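Local coordinates for enoyl-CoA hydratase (Mycobacterium avium subsp. paratuberculosis, PDB 4LK5), which probably catalyses the reversible addition of water to the double bond of enoyl-CoA thioesters, at residues C[132-146]-C[152-166]. Residues are numbered along the deposited sequence; the frame is centred on the assembly and turned at random.
Sequences VVAVVQGPAAGVGVS and DVVLASENAFFMLAF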
loop_
_atom_site.group_PDB
_atom_site.type_symbol
_atom_site.label_atom_id
_atom_site.label_comp_id
_atom_site.label_asym_id
_atom_site.label_seq_id
_atom_site.Cartn_x
_atom_site.Cartn_y
_atom_site.Cartn_z
ATOM N N VAL C 132 13.025 -8.755 -13.498
ATOM C CA VAL C 132 13.496 -9.880 -12.709
ATOM C C VAL C 132 12.305 -10.682 -12.215
ATOM O O VAL C 132 11.429 -10.127 -11.564
ATOM C CB VAL C 132 14.314 -9.401 -11.513
ATOM C CG1 VAL C 132 14.709 -10.602 -10.654
ATOM C CG2 VAL C 132 15.539 -8.641 -11.987
ATOM N N VAL C 133 12.275 -11.982 -12.524
ATOM C CA VAL C 133 11.111 -12.810 -12.276
ATOM C C VAL C 133 11.370 -13.841 -11.219
ATOM O O VAL C 133 12.309 -14.588 -11.355
ATOM C CB VAL C 133 10.693 -13.613 -13.512
ATOM C CG1 VAL C 133 9.359 -14.333 -13.227
ATOM C CG2 VAL C 133 10.571 -12.728 -14.725
ATOM N N ALA C 134 10.518 -13.894 -10.193
ATOM C CA ALA C 134 10.558 -14.925 -9.179
ATOM C C ALA C 134 9.544 -16.025 -9.447
ATOM O O ALA C 134 8.354 -15.787 -9.580
ATOM C CB ALA C 134 10.327 -14.342 -7.799
ATOM N N VAL C 135 10.040 -17.245 -9.462
ATOM C CA VAL C 135 9.302 -18.406 -9.881
ATOM C C VAL C 135 9.128 -19.287 -8.669
ATOM O O VAL C 135 10.029 -20.001 -8.305
ATOM C CB VAL C 135 10.119 -19.186 -10.933
ATOM C CG1 VAL C 135 9.391 -20.464 -11.326
ATOM C CG2 VAL C 135 10.389 -18.314 -12.143
ATOM N N VAL C 136 7.962 -19.246 -8.056
ATOM C CA VAL C 136 7.782 -19.819 -6.741
ATOM C C VAL C 136 6.915 -21.089 -6.853
ATOM O O VAL C 136 5.708 -20.977 -6.938
ATOM C CB VAL C 136 7.197 -18.733 -5.805
ATOM C CG1 VAL C 136 7.092 -19.216 -4.374
ATOM C CG2 VAL C 136 8.086 -17.494 -5.825
ATOM N N GLN C 137 7.536 -22.280 -6.892
ATOM C CA GLN C 137 6.766 -23.536 -7.125
ATOM C C GLN C 137 6.339 -24.138 -5.810
ATOM O O GLN C 137 5.431 -24.943 -5.792
ATOM C CB GLN C 137 7.479 -24.653 -7.946
ATOM C CG GLN C 137 8.777 -24.336 -8.677
ATOM C CD GLN C 137 9.955 -24.214 -7.723
ATOM O OE1 GLN C 137 10.085 -24.965 -6.725
ATOM N NE2 GLN C 137 10.822 -23.228 -8.010
ATOM N N GLY C 138 6.992 -23.762 -4.715
ATOM C CA GLY C 138 6.610 -24.301 -3.423
ATOM C C GLY C 138 6.849 -23.352 -2.277
ATOM O O GLY C 138 6.625 -22.174 -2.415
ATOM N N PRO C 139 7.286 -23.868 -1.118
ATOM C CA PRO C 139 7.496 -22.977 0.037
ATOM C C PRO C 139 8.520 -21.869 -0.187
ATOM O O PRO C 139 9.542 -22.072 -0.870
ATOM C CB PRO C 139 7.958 -23.933 1.140
ATOM C CG PRO C 139 7.385 -25.263 0.761
ATOM C CD PRO C 139 7.343 -25.299 -0.744
ATOM N N ALA C 140 8.183 -20.683 0.332
ATOM C CA ALA C 140 9.091 -19.535 0.448
ATOM C C ALA C 140 9.088 -19.115 1.914
ATOM O O ALA C 140 8.024 -18.830 2.512
ATOM C CB ALA C 140 8.611 -18.377 -0.415
ATOM N N ALA C 141 10.257 -19.054 2.516
ATOM C CA ALA C 141 10.311 -18.724 3.945
ATOM C C ALA C 141 11.490 -17.843 4.274
ATOM O O ALA C 141 12.522 -17.913 3.612
ATOM C CB ALA C 141 10.357 -20.007 4.763
ATOM N N GLY C 142 11.335 -16.996 5.285
ATOM C CA GLY C 142 12.392 -16.033 5.664
ATOM C C GLY C 142 12.924 -15.219 4.491
ATOM O O GLY C 142 12.157 -14.719 3.686
ATOM N N VAL C 143 14.247 -15.078 4.374
ATOM C CA VAL C 143 14.775 -14.275 3.265
ATOM C C VAL C 143 14.428 -14.803 1.909
ATOM O O VAL C 143 14.647 -14.110 0.940
ATOM C CB VAL C 143 16.312 -14.128 3.233
ATOM C CG1 VAL C 143 16.732 -12.922 4.036
ATOM C CG2 VAL C 143 17.001 -15.385 3.681
ATOM N N GLY C 144 13.966 -16.038 1.814
ATOM C CA GLY C 144 13.499 -16.543 0.535
ATOM C C GLY C 144 12.368 -15.636 0.063
ATOM O O GLY C 144 12.294 -15.243 -1.116
ATOM N N VAL C 145 11.521 -15.255 1.017
ATOM C CA VAL C 145 10.399 -14.394 0.732
ATOM C C VAL C 145 10.909 -13.020 0.355
ATOM O O VAL C 145 10.453 -12.447 -0.635
ATOM C CB VAL C 145 9.435 -14.314 1.921
ATOM C CG1 VAL C 145 8.393 -13.255 1.688
ATOM C CG2 VAL C 145 8.764 -15.661 2.160
ATOM N N SER C 146 11.869 -12.496 1.121
ATOM C CA SER C 146 12.402 -11.171 0.833
ATOM C C SER C 146 12.928 -11.112 -0.570
ATOM O O SER C 146 12.680 -10.155 -1.289
ATOM C CB SER C 146 13.520 -10.780 1.780
ATOM O OG SER C 146 13.092 -10.871 3.124
ATOM N N ASP C 152 10.396 -8.188 -9.546
ATOM C CA ASP C 152 9.425 -7.329 -10.254
ATOM C C ASP C 152 8.126 -8.057 -10.562
ATOM O O ASP C 152 7.024 -7.484 -10.615
ATOM C CB ASP C 152 10.058 -6.886 -11.559
ATOM C CG ASP C 152 11.381 -6.169 -11.332
ATOM O OD1 ASP C 152 11.432 -5.236 -10.479
ATOM O OD2 ASP C 152 12.372 -6.561 -11.970
ATOM N N VAL C 153 8.273 -9.341 -10.779
ATOM C CA VAL C 153 7.172 -10.178 -11.130
ATOM C C VAL C 153 7.308 -11.402 -10.250
ATOM O O VAL C 153 8.398 -11.957 -10.140
ATOM C CB VAL C 153 7.277 -10.546 -12.631
ATOM C CG1 VAL C 153 6.318 -11.664 -12.980
ATOM C CG2 VAL C 153 6.999 -9.321 -13.468
ATOM N N VAL C 154 6.222 -11.799 -9.604
ATOM C CA VAL C 154 6.235 -13.011 -8.809
ATOM C C VAL C 154 5.151 -13.969 -9.285
ATOM O O VAL C 154 3.974 -13.701 -9.145
ATOM C CB VAL C 154 6.092 -12.686 -7.318
ATOM C CG1 VAL C 154 6.278 -13.921 -6.451
ATOM C CG2 VAL C 154 7.103 -11.638 -6.937
ATOM N N LEU C 155 5.581 -15.090 -9.866
ATOM C CA LEU C 155 4.690 -16.144 -10.347
ATOM C C LEU C 155 4.699 -17.282 -9.337
ATOM O O LEU C 155 5.738 -17.803 -8.993
ATOM C CB LEU C 155 5.185 -16.654 -11.689
ATOM C CG LEU C 155 4.878 -15.880 -12.995
ATOM C CD1 LEU C 155 4.415 -14.463 -12.807
ATOM C CD2 LEU C 155 6.057 -15.923 -13.929
ATOM N N ALA C 156 3.519 -17.637 -8.859
ATOM C CA ALA C 156 3.358 -18.687 -7.901
ATOM C C ALA C 156 2.486 -19.860 -8.416
ATOM O O ALA C 156 1.554 -19.674 -9.205
ATOM C CB ALA C 156 2.766 -18.111 -6.634
ATOM N N SER C 157 2.859 -21.065 -7.983
ATOM C CA SER C 157 2.037 -22.262 -8.062
ATOM C C SER C 157 0.963 -22.253 -6.981
ATOM O O SER C 157 1.156 -21.699 -5.887
ATOM C CB SER C 157 2.913 -23.498 -7.834
ATOM O OG SER C 157 2.115 -24.638 -7.569
ATOM N N GLU C 158 -0.153 -22.916 -7.249
ATOM C CA GLU C 158 -1.128 -23.129 -6.190
ATOM C C GLU C 158 -0.509 -23.909 -5.020
ATOM O O GLU C 158 -0.990 -23.799 -3.905
ATOM C CB GLU C 158 -2.412 -23.783 -6.718
ATOM C CG GLU C 158 -3.227 -22.771 -7.507
ATOM C CD GLU C 158 -4.671 -23.155 -7.728
ATOM O OE1 GLU C 158 -4.908 -24.248 -8.288
ATOM O OE2 GLU C 158 -5.554 -22.331 -7.370
ATOM N N ASN C 159 0.570 -24.654 -5.271
ATOM C CA ASN C 159 1.312 -25.350 -4.195
ATOM C C ASN C 159 2.141 -24.448 -3.282
ATOM O O ASN C 159 2.451 -24.818 -2.155
ATOM C CB ASN C 159 2.252 -26.418 -4.780
ATOM C CG ASN C 159 1.506 -27.661 -5.254
ATOM O OD1 ASN C 159 0.301 -27.821 -5.012
ATOM N ND2 ASN C 159 2.228 -28.555 -5.939
ATOM N N ALA C 160 2.500 -23.274 -3.778
ATOM C CA ALA C 160 3.347 -22.346 -3.047
ATOM C C ALA C 160 2.688 -21.747 -1.842
ATOM O O ALA C 160 1.482 -21.616 -1.786
ATOM C CB ALA C 160 3.798 -21.232 -3.967
ATOM N N PHE C 161 3.511 -21.378 -0.871
ATOM C CA PHE C 161 3.094 -20.478 0.195
ATOM C C PHE C 161 4.252 -19.610 0.667
ATOM O O PHE C 161 5.420 -19.912 0.425
ATOM C CB PHE C 161 2.472 -21.218 1.378
ATOM C CG PHE C 161 3.434 -22.122 2.125
ATOM C CD1 PHE C 161 4.326 -21.594 3.088
ATOM C CD2 PHE C 161 3.451 -23.506 1.880
ATOM C CE1 PHE C 161 5.211 -22.414 3.780
ATOM C CE2 PHE C 161 4.326 -24.321 2.577
ATOM C CZ PHE C 161 5.208 -23.777 3.526
ATOM N N PHE C 162 3.892 -18.541 1.371
ATOM C CA PHE C 162 4.827 -17.578 1.855
ATOM C C PHE C 162 4.791 -17.486 3.371
ATOM O O PHE C 162 3.735 -17.523 3.996
ATOM C CB PHE C 162 4.524 -16.223 1.211
ATOM C CG PHE C 162 4.661 -16.240 -0.278
ATOM C CD1 PHE C 162 3.637 -16.761 -1.085
ATOM C CD2 PHE C 162 5.813 -15.800 -0.881
ATOM C CE1 PHE C 162 3.769 -16.793 -2.472
ATOM C CE2 PHE C 162 5.953 -15.847 -2.263
ATOM C CZ PHE C 162 4.934 -16.351 -3.057
HETATM N N MSE C 163 5.962 -17.380 3.977
HETATM C CA MSE C 163 5.987 -17.192 5.410
HETATM C C MSE C 163 7.222 -16.482 5.889
HETATM O O MSE C 163 8.345 -16.973 5.744
HETATM C CB MSE C 163 5.889 -18.528 6.122
HETATM C CG MSE C 163 5.878 -18.177 7.600
HETATM SE SE MSE C 163 5.272 -19.735 8.585
HETATM C CE MSE C 163 6.768 -20.868 7.975
ATOM N N LEU C 164 7.004 -15.323 6.499
ATOM C CA LEU C 164 8.061 -14.602 7.141
ATOM C C LEU C 164 8.360 -15.246 8.484
ATOM O O LEU C 164 7.858 -14.809 9.509
ATOM C CB LEU C 164 7.627 -13.175 7.353
ATOM C CG LEU C 164 7.519 -12.354 6.085
ATOM C CD1 LEU C 164 7.253 -10.916 6.511
ATOM C CD2 LEU C 164 8.782 -12.434 5.265
ATOM N N ALA C 165 9.217 -16.259 8.454
ATOM C CA ALA C 165 9.463 -17.136 9.607
ATOM C C ALA C 165 10.320 -16.523 10.693
ATOM O O ALA C 165 10.297 -16.987 11.824
ATOM C CB ALA C 165 10.097 -18.442 9.144
ATOM N N PHE C 166 11.041 -15.464 10.370
ATOM C CA PHE C 166 12.117 -14.970 11.231
ATOM C C PHE C 166 11.791 -15.082 12.728
ATOM O O PHE C 166 12.565 -15.583 13.548
ATOM C CB PHE C 166 12.407 -13.527 10.893
ATOM C CG PHE C 166 12.685 -13.295 9.451
ATOM C CD1 PHE C 166 13.926 -13.592 8.922
ATOM C CD2 PHE C 166 11.705 -12.759 8.619
ATOM C CE1 PHE C 166 14.186 -13.358 7.597
ATOM C CE2 PHE C 166 11.956 -12.531 7.287
ATOM C CZ PHE C 166 13.194 -12.834 6.775
#
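Ala134 and Val136 bind Val153 and Leu155 in parallel β-sheet fashion: Ala134 N donates to Val153 O (2.9 Å) and Val136 N to Leu155 O (2.8 Å), while the carbonyls of Ala134 and Val136 receive the amides of Leu155 and Ser157. β-Branched valines suit these buried strands. Ser157 OG accepts Asn159 N, an ST turn within the β turn 157-160. Past it a second parallel pairing begins, with Ala140 N on Phe161 O and Met163 N (selenomethionine) on Ala140 O. Gly142 N closes it on Met163 O (3.0 Å); its positive phi, easy for a residue without CB, turns the strand into helix 143-150.

Val136 and Phe162 meet where the two pairings face each other. With CG1 anti to the backbone N (chi1 -175°), Val136 sets this methyl 3.8 Å from Phe162 CZ and directs CG2 to Val154 CG1. Small Ala140 leaves room for the same ring, its CB 3.8 Å from Phe162 CD2, and Val145 CG2 reaches the ring's edge. Separately, Val145 CG1 from the helix meets Leu164 CD2 at 3.7 Å, the side chains crossing nearly at right angles.

Pro139 CA stands over one face of the Phe161 ring, and Pro139 CB makes an off-centre CH-π contact with it. Gly142 CA sits 3.9 Å from the Phe166 ring centroid, a CH-π approach that suits a bare glycine.

The contact belongs to the core of the crotonase-like fold. Strand 82-87 flanks 132-136, helix 217-233 covers Val133 and Leu155, and a second subunit packs against Val153 and Val154.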